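Local structure of RNA-binding protein RMD9, mitochondrial (Saccharomyces cerevisiae S288C, 7A9X) at residues A[157-161]-A[162-166]; A[392-396]-A[397-401]; A[412-416]-A[417-421]; A[474-477]-A[478-482]. The protein binds the dodecameric motif 5'-AAUAA[U/C]AUUCUU-3' in the 3'-UTRs of yeast mitochondrial mRNAs and takes part in the processing or stability of these transcripts. One frame throughout, in Å; residues are numbered along the deposited sequence.

Contact 1 of 4, residues A[157-161]-A[162-166]; sequences DDILI and GKVSV
The carbonyl oxygen of Asp158 receives two backbone N-H groups from the turn that follows it. Lys163 N lies 2.8 Å from Asp158 O and comes in the carbonyl plane, although its N-H is bent away from the oxygen (135°). Gly162 N, 2.9 Å from Asp158 O, aims straighter but stands above that plane, off the lone pairs. This is a Schellman motif ending helix 151-161, with Gly162 as its C-prime residue: at its backbone angles, phi positive at 122°, a CB would be jammed against Ile161 O.

Side chains close over the turn on two flanks. On the polar one, Lys163 is extended beyond CG and lays its CD 3.8 Å from Asp158 OD1, while NZ stops 4.2 Å from Asp158 OD1, beyond a salt bridge. On the apolar one, CG2 of Val164 meets Asp158 CB at 3.9 Å and also Ile159 CG1 at 3.8 Å. The torsion of Val164 (chi1 -66°) sets that methyl between its own backbone N and carbonyl carbon, facing the helix. Farther along, Ile159 CD1 touches Val166 CB at 3.7 Å, the two side chains crossing at about a right angle.

A second shell fixes both flanks. Arg98 forms a salt bridge with Asp158 OD2, to which Tyr94 adds a weak hydrogen bond, and helix 105-128 backs the valines through Val108, Ser109 and Ile112. With Arg98 bound and the Lys163 ammonium close by, the buried carboxylate of Asp158 is likely to remain ionised.

Contact 2 of 4, residues A[392-396]-A[397-401]; sequences FYSGV and KKIDE
Tyr393 and Asp400 approach each other at about a right angle, the ring and carboxylate planes turned 52° apart. The phenol OH of Tyr393 donates to Asp400 OD1 at 2.9 Å, and this oxygen lies in the plane of the ring, at its edge, offering its syn lone pair. Lys397 takes the anti side of the same oxygen: its NZ forms a salt bridge to Asp400 OD1 at 2.7 Å, arriving 32° out of the carboxylate plane. The lysine chain gets there by folding back at its last two torsions (chi3 -70°, with chi4 bent likewise), which also brings NZ to Lys398 O at 2.6 Å, almost in line with that carbonyl.

On the apolar side of the contact, Ile399 crosses Tyr393 obliquely, its CG1 4.0 Å from CD2 at the ring edge. CD1 of Ile399 rests 3.4 Å from Ser394 OG, a hydroxyl already bonded to Ile390 O. The backbone joins in where Lys397 N reaches Tyr393 O at 3.3 Å, an oxygen that also accepts from Val396 N.

The Tyr393 hydroxyl has a further partner in Asn364, and Phe403 stacks with the Tyr393 ring. Replacing Asp400 with a leucine would probably leave the Lys397 ammonium without its counter-charge, the Tyr393 hydroxyl without its acceptor and the following helix without its side-chain cap.

That cap is a weak bond from Phe403 N to Asp400 OD2. An N-capping aspartate tied back to the preceding helix is the feature of this short loop between helices 379-396 and 401-410, where the assigned sixth pentatricopeptide repeat passes into the seventh.

Contact 3 of 4, residues A[412-416]-A[417-421]; sequences SIWHE and RSIID
Glu416 lies against the first turn of helix 417-429 with both its carboxylate and its carbonyl, though no hydrogen bond joins the segments. Arg417 leads off with an extended chain, its NH1 2.9 Å from Asp421 OD2; the oxygen sits well out of the guanidinium plane, which makes this a pairing of charges alone. Ser418 follows with its OG 3.4 Å from Glu416 OE2, badly angled for a bond. Ile419 CG2 is 3.3 Å from Glu416 O and its CB 3.6 Å from Glu416 OE2, while CD1 meets the edge of the Trp414 ring, 4.1 Å from CZ3. Ile420 adds CG1, 3.6 Å from Glu416 O.

With CG between its own backbone N and carbonyl carbon (chi1 65°), the Glu416 chain passes over Ser418 and Ile419, where OE1 finds a weak bond to Asn379. Shortening Glu416 to an alanine would probably strip the cover from Ile419 CB and leave Asn379 without this acceptor.

The loop joins helices 401-410 and 417-429 of the assigned seventh pentatricopeptide repeat. Trp414 is anchored through NE1 to Tyr375 O and meets Phe372 edge-to-face. With Ile419 it packs on Leu386 of helix 379-396, while Ile420 turns to Ile449 before helix 454-470.

Contact 4 of 4, residues A[474-477]-A[478-482]; sequences QYIA and NADLS. With nucleotides of chain B.
Asp480 OD2 is gripped by the backbone N of Ala477 and by a water. Ala477 N lies 3.2 Å from Asp480 OD2, on the anti side and 18° out of the carboxylate plane, with a fairly straight N-H (155°). Asp480 CG sits beside its own backbone N (chi1 -65°), which turns the carboxylate back to Ala477. The water donates to Asp480 OD2 at 2.6 Å and to Tyr475 O at 2.8 Å, bridging helix and preceding loop. The other oxygen, OD1, forms a salt bridge with Arg440, holding the carboxylate at both ends.

Ala477 is the N-cap of helix 478-486, and Asp480, three residues on, supplies the half of a capping box that runs from side chain to backbone; alanine cannot return the other half. Outside it lies a hydrophobic staple, Ile476 before the cap meeting Leu481 in the first turn. Ile476 CG2 touches Leu481 CD2 at 3.8 Å, the side chains crossing at about a right angle, and also packs on Asp480 CB. Trp461 of helix 454-470 covers this pair. Within the turn, Ala477 O accepts weak bonds from Asp480 N and Leu481 N.

The far side of the turn faces the bound RNA. Ala479 CB rests 3.4 Å from O4' of C12 of chain B. Ser482 OG approaches OP1 of U13 of chain B to 2.6 Å, but its proton has another acceptor within range; Tyr564 also bonds to this hydroxyl.

Overall arrangement
The four contacts follow one another along an all-helical chain, each where a helix begins or ends. Contact 1 closes helix 151-161 and leads into the first assigned repeat, its centre about 52 Å from that of contact 2 and about 58 Å from that of contact 3, across the chain's centre from both. Contacts 2 and 3, about 22 Å apart between centres, are joined by helix 401-410; contact 2 ends helix 379-396, and contact 3 packs against the same helix. Contact 4, beyond the last assigned repeat, has its centre about 24 Å from that of contact 3 and alone of the four touches the RNA. This is consistent with a pentatricopeptide solenoid, its helices linked by such loops around the RNA.

Contact 1 of 4, residues A[157-161]-A[162-166]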
loop_
_atom_site.group_PDB
_atom_site.type_symbol
_atom_site.label_atom_id
_atom_site.label_comp_id
_atom_site.label_asym_id
_atom_site.label_seq_id
_atom_site.Cartn_x
_atom_site.Cartn_y
_atom_site.Cartn_z
ATOM N N ASP A 157 4.594 -25.698 1.103
ATOM C CA ASP A 157 3.962 -26.983 1.383
ATOM C C ASP A 157 4.861 -28.145 0.976
ATOM O O ASP A 157 4.886 -29.182 1.648
ATOM C CB ASP A 157 2.611 -27.070 0.673
ATOM C CG ASP A 157 1.609 -26.061 1.201
ATOM O OD1 ASP A 157 1.930 -25.360 2.184
ATOM O OD2 ASP A 157 0.502 -25.965 0.632
ATOM N N ASP A 158 5.608 -27.991 -0.121
ATOM C CA ASP A 158 6.538 -29.038 -0.531
ATOM C C ASP A 158 7.681 -29.199 0.461
ATOM O O ASP A 158 8.219 -30.302 0.611
ATOM C CB ASP A 158 7.085 -28.739 -1.926
ATOM C CG ASP A 158 6.067 -28.999 -3.016
ATOM O OD1 ASP A 158 4.938 -29.420 -2.689
ATOM O OD2 ASP A 158 6.398 -28.789 -4.202
ATOM N N ILE A 159 8.067 -28.118 1.140
ATOM C CA ILE A 159 9.096 -28.209 2.170
ATOM C C ILE A 159 8.534 -28.833 3.439
ATOM O O ILE A 159 9.183 -29.677 4.068
ATOM C CB ILE A 159 9.698 -26.820 2.440
ATOM C CG1 ILE A 159 10.346 -26.259 1.173
ATOM C CG2 ILE A 159 10.713 -26.890 3.571
ATOM C CD1 ILE A 159 10.801 -24.828 1.310
ATOM N N LEU A 160 7.324 -28.433 3.839
ATOM C CA LEU A 160 6.714 -29.010 5.031
ATOM C C LEU A 160 6.375 -30.482 4.841
ATOM O O LEU A 160 6.274 -31.217 5.830
ATOM C CB LEU A 160 5.459 -28.222 5.416
ATOM C CG LEU A 160 5.665 -26.765 5.843
ATOM C CD1 LEU A 160 4.343 -26.134 6.256
ATOM C CD2 LEU A 160 6.687 -26.655 6.964
ATOM N N ILE A 161 6.201 -30.926 3.601
ATOM C CA ILE A 161 5.996 -32.342 3.312
ATOM C C ILE A 161 7.325 -33.076 3.179
ATOM O O ILE A 161 7.492 -34.170 3.722
ATOM C CB ILE A 161 5.130 -32.492 2.044
ATOM C CG1 ILE A 161 3.685 -32.083 2.339
ATOM C CG2 ILE A 161 5.194 -33.913 1.504
ATOM C CD1 ILE A 161 2.759 -32.196 1.149
ATOM N N GLY A 162 8.287 -32.485 2.472
ATOM C CA GLY A 162 9.608 -33.072 2.365
ATOM C C GLY A 162 10.050 -33.358 0.944
ATOM O O GLY A 162 11.039 -34.066 0.726
ATOM N N LYS A 163 9.320 -32.811 -0.031
ATOM C CA LYS A 163 9.675 -33.028 -1.430
ATOM C C LYS A 163 10.988 -32.339 -1.776
ATOM O O LYS A 163 11.851 -32.923 -2.440
ATOM C CB LYS A 163 8.557 -32.532 -2.345
ATOM C CG LYS A 163 7.324 -33.412 -2.375
ATOM C CD LYS A 163 6.318 -32.874 -3.377
ATOM C CE LYS A 163 5.088 -33.761 -3.484
ATOM N NZ LYS A 163 4.090 -33.182 -4.430
ATOM N N VAL A 164 11.156 -31.094 -1.333
ATOM C CA VAL A 164 12.342 -30.306 -1.636
ATOM C C VAL A 164 12.939 -29.797 -0.335
ATOM O O VAL A 164 12.245 -29.646 0.676
ATOM C CB VAL A 164 12.023 -29.131 -2.587
ATOM C CG1 VAL A 164 11.606 -29.652 -3.954
ATOM C CG2 VAL A 164 10.931 -28.251 -1.996
ATOM N N SER A 165 14.241 -29.540 -0.364
ATOM C CA SER A 165 14.966 -29.004 0.777
ATOM C C SER A 165 15.223 -27.515 0.588
ATOM O O SER A 165 15.165 -26.985 -0.522
ATOM C CB SER A 165 16.291 -29.744 0.973
ATOM O OG SER A 165 17.086 -29.110 1.957
ATOM N N VAL A 166 15.515 -26.839 1.698
ATOM C CA VAL A 166 15.789 -25.409 1.673
ATOM C C VAL A 166 16.837 -25.094 2.733
ATOM O O VAL A 166 16.966 -25.801 3.738
ATOM C CB VAL A 166 14.495 -24.583 1.884
ATOM C CG1 VAL A 166 14.054 -24.607 3.346
ATOM C CG2 VAL A 166 14.672 -23.165 1.370
#

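Contact 2 of 4, residues A[392-396]-A[397-401]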
loop_
_atom_site.group_PDB
_atom_site.type_symbol
_atom_site.label_atom_id
_atom_site.label_comp_id
_atom_site.label_asym_id
_atom_site.label_seq_id
_atom_site.Cartn_x
_atom_site.Cartn_y
_atom_site.Cartn_z
ATOM N N PHE A 392 3.643 26.482 0.390
ATOM C CA PHE A 392 4.850 25.728 0.708
ATOM C C PHE A 392 5.063 24.589 -0.282
ATOM O O PHE A 392 6.183 24.364 -0.758
ATOM C CB PHE A 392 4.780 25.179 2.132
ATOM C CG PHE A 392 5.744 24.056 2.383
ATOM C CD1 PHE A 392 7.067 24.322 2.693
ATOM C CD2 PHE A 392 5.331 22.734 2.286
ATOM C CE1 PHE A 392 7.958 23.292 2.912
ATOM C CE2 PHE A 392 6.216 21.701 2.501
ATOM C CZ PHE A 392 7.533 21.978 2.816
ATOM N N TYR A 393 3.999 23.837 -0.579
ATOM C CA TYR A 393 4.121 22.705 -1.490
ATOM C C TYR A 393 4.506 23.160 -2.892
ATOM O O TYR A 393 5.268 22.471 -3.581
ATOM C CB TYR A 393 2.807 21.918 -1.510
ATOM C CG TYR A 393 2.932 20.481 -1.964
ATOM C CD1 TYR A 393 3.353 19.489 -1.084
ATOM C CD2 TYR A 393 2.609 20.109 -3.265
ATOM C CE1 TYR A 393 3.462 18.169 -1.492
ATOM C CE2 TYR A 393 2.712 18.794 -3.680
ATOM C CZ TYR A 393 3.139 17.829 -2.791
ATOM O OH TYR A 393 3.242 16.520 -3.207
ATOM N N SER A 394 4.005 24.318 -3.326
ATOM C CA SER A 394 4.418 24.864 -4.615
ATOM C C SER A 394 5.901 25.213 -4.612
ATOM O O SER A 394 6.595 25.015 -5.617
ATOM C CB SER A 394 3.581 26.097 -4.956
ATOM O OG SER A 394 2.201 25.787 -5.011
ATOM N N GLY A 395 6.408 25.730 -3.491
ATOM C CA GLY A 395 7.807 26.111 -3.411
ATOM C C GLY A 395 8.773 24.948 -3.469
ATOM O O GLY A 395 9.958 25.154 -3.744
ATOM N N VAL A 396 8.295 23.733 -3.216
ATOM C CA VAL A 396 9.156 22.556 -3.245
ATOM C C VAL A 396 9.175 21.915 -4.627
ATOM O O VAL A 396 10.240 21.555 -5.134
ATOM C CB VAL A 396 8.702 21.552 -2.166
ATOM C CG1 VAL A 396 9.575 20.307 -2.193
ATOM C CG2 VAL A 396 8.729 22.204 -0.793
ATOM N N LYS A 397 8.011 21.776 -5.256
ATOM C CA LYS A 397 7.903 21.081 -6.531
ATOM C C LYS A 397 6.625 21.526 -7.223
ATOM O O LYS A 397 5.784 22.212 -6.638
ATOM C CB LYS A 397 7.907 19.562 -6.335
ATOM C CG LYS A 397 6.778 19.066 -5.440
ATOM C CD LYS A 397 6.822 17.559 -5.252
ATOM C CE LYS A 397 6.444 16.817 -6.526
ATOM N NZ LYS A 397 5.013 17.008 -6.890
ATOM N N LYS A 398 6.494 21.127 -8.486
ATOM C CA LYS A 398 5.223 21.279 -9.179
ATOM C C LYS A 398 4.178 20.395 -8.514
ATOM O O LYS A 398 4.456 19.253 -8.142
ATOM C CB LYS A 398 5.365 20.914 -10.658
ATOM C CG LYS A 398 6.108 21.947 -11.491
ATOM C CD LYS A 398 6.138 21.555 -12.962
ATOM C CE LYS A 398 6.857 22.601 -13.799
ATOM N NZ LYS A 398 6.853 22.259 -15.249
ATOM N N ILE A 399 2.970 20.935 -8.353
ATOM C CA ILE A 399 1.935 20.215 -7.624
ATOM C C ILE A 399 1.452 19.034 -8.453
ATOM O O ILE A 399 1.191 19.160 -9.657
ATOM C CB ILE A 399 0.778 21.154 -7.254
ATOM C CG1 ILE A 399 1.284 22.289 -6.361
ATOM C CG2 ILE A 399 -0.321 20.385 -6.542
ATOM C CD1 ILE A 399 0.194 23.218 -5.878
ATOM N N ASP A 400 1.360 17.875 -7.817
ATOM C CA ASP A 400 0.785 16.687 -8.424
ATOM C C ASP A 400 -0.706 16.617 -8.116
ATOM O O ASP A 400 -1.202 17.240 -7.174
ATOM C CB ASP A 400 1.490 15.435 -7.908
ATOM C CG ASP A 400 1.744 15.492 -6.414
ATOM O OD1 ASP A 400 2.554 16.338 -5.979
ATOM O OD2 ASP A 400 1.116 14.712 -5.671
ATOM N N GLU A 401 -1.420 15.842 -8.921
ATOM C CA GLU A 401 -2.866 15.755 -8.757
ATOM C C GLU A 401 -3.286 15.104 -7.440
ATOM O O GLU A 401 -4.247 15.577 -6.818
ATOM C CB GLU A 401 -3.502 15.006 -9.928
ATOM C CG GLU A 401 -4.961 15.369 -10.125
ATOM C CD GLU A 401 -5.743 14.296 -10.843
ATOM O OE1 GLU A 401 -5.531 13.100 -10.541
ATOM O OE2 GLU A 401 -6.568 14.653 -11.710
#

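Contact 3 of 4, residues A[412-416]-A[417-421]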
loop_
_atom_site.group_PDB
_atom_site.type_symbol
_atom_site.label_atom_id
_atom_site.label_comp_id
_atom_site.label_asym_id
_atom_site.label_seq_id
_atom_site.Cartn_x
_atom_site.Cartn_y
_atom_site.Cartn_z
ATOM N N SER A 412 -14.522 17.060 2.627
ATOM C CA SER A 412 -15.963 16.844 2.677
ATOM C C SER A 412 -16.527 17.024 4.079
ATOM O O SER A 412 -17.735 17.241 4.226
ATOM C CB SER A 412 -16.297 15.445 2.159
ATOM O OG SER A 412 -15.600 14.453 2.894
ATOM N N ILE A 413 -15.682 16.926 5.109
ATOM C CA ILE A 413 -16.132 17.142 6.481
ATOM C C ILE A 413 -16.621 18.572 6.672
ATOM O O ILE A 413 -17.528 18.825 7.476
ATOM C CB ILE A 413 -14.997 16.782 7.463
ATOM C CG1 ILE A 413 -14.879 15.264 7.616
ATOM C CG2 ILE A 413 -15.211 17.427 8.818
ATOM C CD1 ILE A 413 -13.994 14.837 8.774
ATOM N N TRP A 414 -16.054 19.525 5.929
ATOM C CA TRP A 414 -16.475 20.913 6.074
ATOM C C TRP A 414 -17.867 21.149 5.500
ATOM O O TRP A 414 -18.578 22.047 5.967
ATOM C CB TRP A 414 -15.457 21.842 5.414
ATOM C CG TRP A 414 -14.220 22.018 6.232
ATOM C CD1 TRP A 414 -14.034 21.621 7.525
ATOM C CD2 TRP A 414 -12.992 22.629 5.819
ATOM N NE1 TRP A 414 -12.768 21.950 7.945
ATOM C CE2 TRP A 414 -12.107 22.570 6.916
ATOM C CE3 TRP A 414 -12.554 23.222 4.631
ATOM C CZ2 TRP A 414 -10.810 23.080 6.858
ATOM C CZ3 TRP A 414 -11.267 23.728 4.576
ATOM C CH2 TRP A 414 -10.411 23.653 5.684
ATOM N N HIS A 415 -18.271 20.361 4.502
ATOM C CA HIS A 415 -19.599 20.467 3.891
ATOM C C HIS A 415 -19.855 21.874 3.349
ATOM O O HIS A 415 -20.893 22.484 3.611
ATOM C CB HIS A 415 -20.699 20.065 4.880
ATOM C CG HIS A 415 -20.611 18.647 5.351
ATOM N ND1 HIS A 415 -20.833 17.569 4.518
ATOM C CD2 HIS A 415 -20.348 18.128 6.573
ATOM C CE1 HIS A 415 -20.697 16.449 5.205
ATOM N NE2 HIS A 415 -20.404 16.760 6.455
ATOM N N GLU A 416 -18.897 22.396 2.585
ATOM C CA GLU A 416 -19.027 23.721 1.995
ATOM C C GLU A 416 -18.623 23.680 0.527
ATOM O O GLU A 416 -17.700 22.956 0.145
ATOM C CB GLU A 416 -18.189 24.765 2.752
ATOM C CG GLU A 416 -16.684 24.558 2.692
ATOM C CD GLU A 416 -15.921 25.700 3.338
ATOM O OE1 GLU A 416 -16.547 26.499 4.065
ATOM O OE2 GLU A 416 -14.696 25.804 3.115
ATOM N N ARG A 417 -19.327 24.465 -0.291
ATOM C CA ARG A 417 -19.107 24.453 -1.733
ATOM C C ARG A 417 -17.888 25.270 -2.135
ATOM O O ARG A 417 -17.265 24.981 -3.164
ATOM C CB ARG A 417 -20.354 24.979 -2.450
ATOM C CG ARG A 417 -20.293 24.921 -3.967
ATOM C CD ARG A 417 -21.563 25.484 -4.581
ATOM N NE ARG A 417 -21.615 25.295 -6.028
ATOM C CZ ARG A 417 -21.254 26.215 -6.917
ATOM N NH1 ARG A 417 -20.811 27.396 -6.510
ATOM N NH2 ARG A 417 -21.340 25.954 -8.215
ATOM N N SER A 418 -17.536 26.284 -1.340
ATOM C CA SER A 418 -16.415 27.153 -1.684
ATOM C C SER A 418 -15.115 26.368 -1.801
ATOM O O SER A 418 -14.298 26.638 -2.688
ATOM C CB SER A 418 -16.270 28.254 -0.635
ATOM O OG SER A 418 -15.912 27.698 0.619
ATOM N N ILE A 419 -14.899 25.396 -0.910
ATOM C CA ILE A 419 -13.666 24.623 -0.962
ATOM C C ILE A 419 -13.652 23.687 -2.165
ATOM O O ILE A 419 -12.577 23.336 -2.667
ATOM C CB ILE A 419 -13.460 23.856 0.360
ATOM C CG1 ILE A 419 -11.999 23.428 0.507
ATOM C CG2 ILE A 419 -14.397 22.656 0.454
ATOM C CD1 ILE A 419 -11.038 24.591 0.607
ATOM N N ILE A 420 -14.826 23.289 -2.659
ATOM C CA ILE A 420 -14.886 22.452 -3.852
ATOM C C ILE A 420 -14.485 23.256 -5.081
ATOM O O ILE A 420 -13.660 22.816 -5.893
ATOM C CB ILE A 420 -16.293 21.845 -4.009
ATOM C CG1 ILE A 420 -16.689 21.089 -2.741
ATOM C CG2 ILE A 420 -16.354 20.929 -5.223
ATOM C CD1 ILE A 420 -18.092 20.510 -2.790
ATOM N N ASP A 421 -15.062 24.452 -5.236
ATOM C CA ASP A 421 -14.698 25.318 -6.349
ATOM C C ASP A 421 -13.266 25.820 -6.233
ATOM O O ASP A 421 -12.633 26.102 -7.257
ATOM C CB ASP A 421 -15.668 26.500 -6.431
ATOM C CG ASP A 421 -17.110 26.064 -6.602
ATOM O OD1 ASP A 421 -17.345 25.013 -7.230
ATOM O OD2 ASP A 421 -18.008 26.765 -6.097
#

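Contact 4 of 4, residues A[474-477]-A[478-482]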
loop_
_atom_site.group_PDB
_atom_site.type_symbol
_atom_site.label_atom_id
_atom_site.label_comp_id
_atom_site.label_asym_id
_atom_site.label_seq_id
_atom_site.Cartn_x
_atom_site.Cartn_y
_atom_site.Cartn_z
ATOM N N GLN A 474 -12.102 1.911 -21.124
ATOM C CA GLN A 474 -12.974 1.026 -21.888
ATOM C C GLN A 474 -14.438 1.253 -21.534
ATOM O O GLN A 474 -15.246 1.632 -22.391
ATOM C CB GLN A 474 -12.577 -0.428 -21.641
ATOM C CG GLN A 474 -11.079 -0.655 -21.618
ATOM C CD GLN A 474 -10.702 -1.950 -20.932
ATOM O OE1 GLN A 474 -9.765 -1.993 -20.135
ATOM N NE2 GLN A 474 -11.434 -3.014 -21.239
ATOM N N TYR A 475 -14.800 1.026 -20.273
ATOM C CA TYR A 475 -16.190 1.088 -19.846
ATOM C C TYR A 475 -16.259 1.834 -18.516
ATOM O O TYR A 475 -15.270 2.406 -18.046
ATOM C CB TYR A 475 -16.783 -0.325 -19.766
ATOM C CG TYR A 475 -16.458 -1.184 -20.972
ATOM C CD1 TYR A 475 -17.102 -0.987 -22.190
ATOM C CD2 TYR A 475 -15.498 -2.186 -20.896
ATOM C CE1 TYR A 475 -16.799 -1.768 -23.296
ATOM C CE2 TYR A 475 -15.189 -2.971 -21.995
ATOM C CZ TYR A 475 -15.842 -2.759 -23.192
ATOM O OH TYR A 475 -15.539 -3.537 -24.287
ATOM N N ILE A 476 -17.439 1.830 -17.907
ATOM C CA ILE A 476 -17.679 2.544 -16.658
ATOM C C ILE A 476 -17.406 1.600 -15.495
ATOM O O ILE A 476 -18.040 0.546 -15.376
ATOM C CB ILE A 476 -19.112 3.091 -16.599
ATOM C CG1 ILE A 476 -19.315 4.171 -17.665
ATOM C CG2 ILE A 476 -19.421 3.628 -15.213
ATOM C CD1 ILE A 476 -20.681 4.819 -17.622
ATOM N N ALA A 477 -16.469 1.980 -14.632
ATOM C CA ALA A 477 -16.076 1.145 -13.511
ATOM C C ALA A 477 -16.973 1.407 -12.303
ATOM O O ALA A 477 -17.815 2.309 -12.299
ATOM C CB ALA A 477 -14.608 1.380 -13.164
ATOM N N ASN A 478 -16.780 0.597 -11.258
ATOM C CA ASN A 478 -17.560 0.758 -10.036
ATOM C C ASN A 478 -17.291 2.103 -9.373
ATOM O O ASN A 478 -18.217 2.747 -8.866
ATOM C CB ASN A 478 -17.260 -0.382 -9.064
ATOM C CG ASN A 478 -17.973 -1.667 -9.433
ATOM O OD1 ASN A 478 -18.956 -1.658 -10.177
ATOM N ND2 ASN A 478 -17.489 -2.783 -8.902
ATOM N N ALA A 479 -16.031 2.547 -9.367
ATOM C CA ALA A 479 -15.699 3.811 -8.716
ATOM C C ALA A 479 -16.400 4.986 -9.384
ATOM O O ALA A 479 -16.701 5.987 -8.723
ATOM C CB ALA A 479 -14.186 4.025 -8.709
ATOM N N ASP A 480 -16.674 4.885 -10.687
ATOM C CA ASP A 480 -17.416 5.945 -11.362
ATOM C C ASP A 480 -18.864 5.989 -10.889
ATOM O O ASP A 480 -19.396 7.067 -10.601
ATOM C CB ASP A 480 -17.348 5.748 -12.877
ATOM C CG ASP A 480 -15.942 5.888 -13.421
ATOM O OD1 ASP A 480 -15.255 6.858 -13.042
ATOM O OD2 ASP A 480 -15.518 5.022 -14.214
ATOM N N LEU A 481 -19.512 4.826 -10.791
ATOM C CA LEU A 481 -20.896 4.790 -10.336
ATOM C C LEU A 481 -21.004 5.059 -8.841
ATOM O O LEU A 481 -21.997 5.642 -8.389
ATOM C CB LEU A 481 -21.528 3.440 -10.684
ATOM C CG LEU A 481 -21.598 3.084 -12.171
ATOM C CD1 LEU A 481 -22.209 1.705 -12.361
ATOM C CD2 LEU A 481 -22.384 4.133 -12.944
ATOM N N SER A 482 -20.005 4.638 -8.060
ATOM C CA SER A 482 -20.015 4.925 -6.631
ATOM C C SER A 482 -19.989 6.424 -6.363
ATOM O O SER A 482 -20.594 6.891 -5.391
ATOM C CB SER A 482 -18.828 4.242 -5.951
ATOM O OG SER A 482 -18.944 2.830 -5.995
ATOM P P C B 12 -14.406 6.242 -2.662
ATOM O OP1 C B 12 -15.785 6.479 -2.170
ATOM O OP2 C B 12 -13.279 6.173 -1.699
ATOM O "O5'" C B 12 -14.423 4.894 -3.511
ATOM C "C5'" C B 12 -15.514 4.602 -4.376
ATOM C "C4'" C B 12 -15.647 3.124 -4.655
ATOM O "O4'" C B 12 -14.652 2.723 -5.636
ATOM C "C3'" C B 12 -15.473 2.195 -3.452
ATOM O "O3'" C B 12 -16.411 1.123 -3.536
ATOM C "C2'" C B 12 -14.056 1.651 -3.633
ATOM O "O2'" C B 12 -13.840 0.380 -3.059
ATOM C "C1'" C B 12 -13.925 1.611 -5.153
ATOM N N1 C B 12 -12.541 1.726 -5.639
ATOM C C2 C B 12 -12.100 0.841 -6.627
ATOM O O2 C B 12 -12.888 -0.011 -7.067
ATOM N N3 C B 12 -10.830 0.932 -7.083
ATOM C C4 C B 12 -10.009 1.859 -6.592
ATOM N N4 C B 12 -8.766 1.906 -7.078
ATOM C C5 C B 12 -10.428 2.775 -5.581
ATOM C C6 C B 12 -11.690 2.674 -5.138
ATOM P P U B 13 -17.877 1.289 -2.896
ATOM O OP1 U B 13 -18.875 1.185 -3.990
ATOM O OP2 U B 13 -17.865 2.494 -2.027
ATOM O "O5'" U B 13 -18.035 0.017 -1.952
ATOM C "C5'" U B 13 -17.061 -0.293 -0.965
ATOM C "C4'" U B 13 -17.620 -1.238 0.066
ATOM O "O4'" U B 13 -18.637 -0.555 0.844
ATOM C "C3'" U B 13 -18.325 -2.466 -0.491
ATOM O "O3'" U B 13 -17.424 -3.520 -0.788
ATOM C "C2'" U B 13 -19.324 -2.818 0.605
ATOM O "O2'" U B 13 -18.689 -3.546 1.645
ATOM C "C1'" U B 13 -19.698 -1.435 1.141
ATOM N N1 U B 13 -20.935 -0.893 0.531
ATOM C C2 U B 13 -22.151 -1.485 0.825
ATOM O O2 U B 13 -22.273 -2.456 1.554
ATOM N N3 U B 13 -23.236 -0.900 0.218
ATOM C C4 U B 13 -23.239 0.196 -0.623
ATOM O O4 U B 13 -24.304 0.605 -1.090
ATOM C C5 U B 13 -21.947 0.757 -0.868
ATOM C C6 U B 13 -20.872 0.208 -0.294
HETATM O O HOH W 1 -14.025 3.969 -16.109
#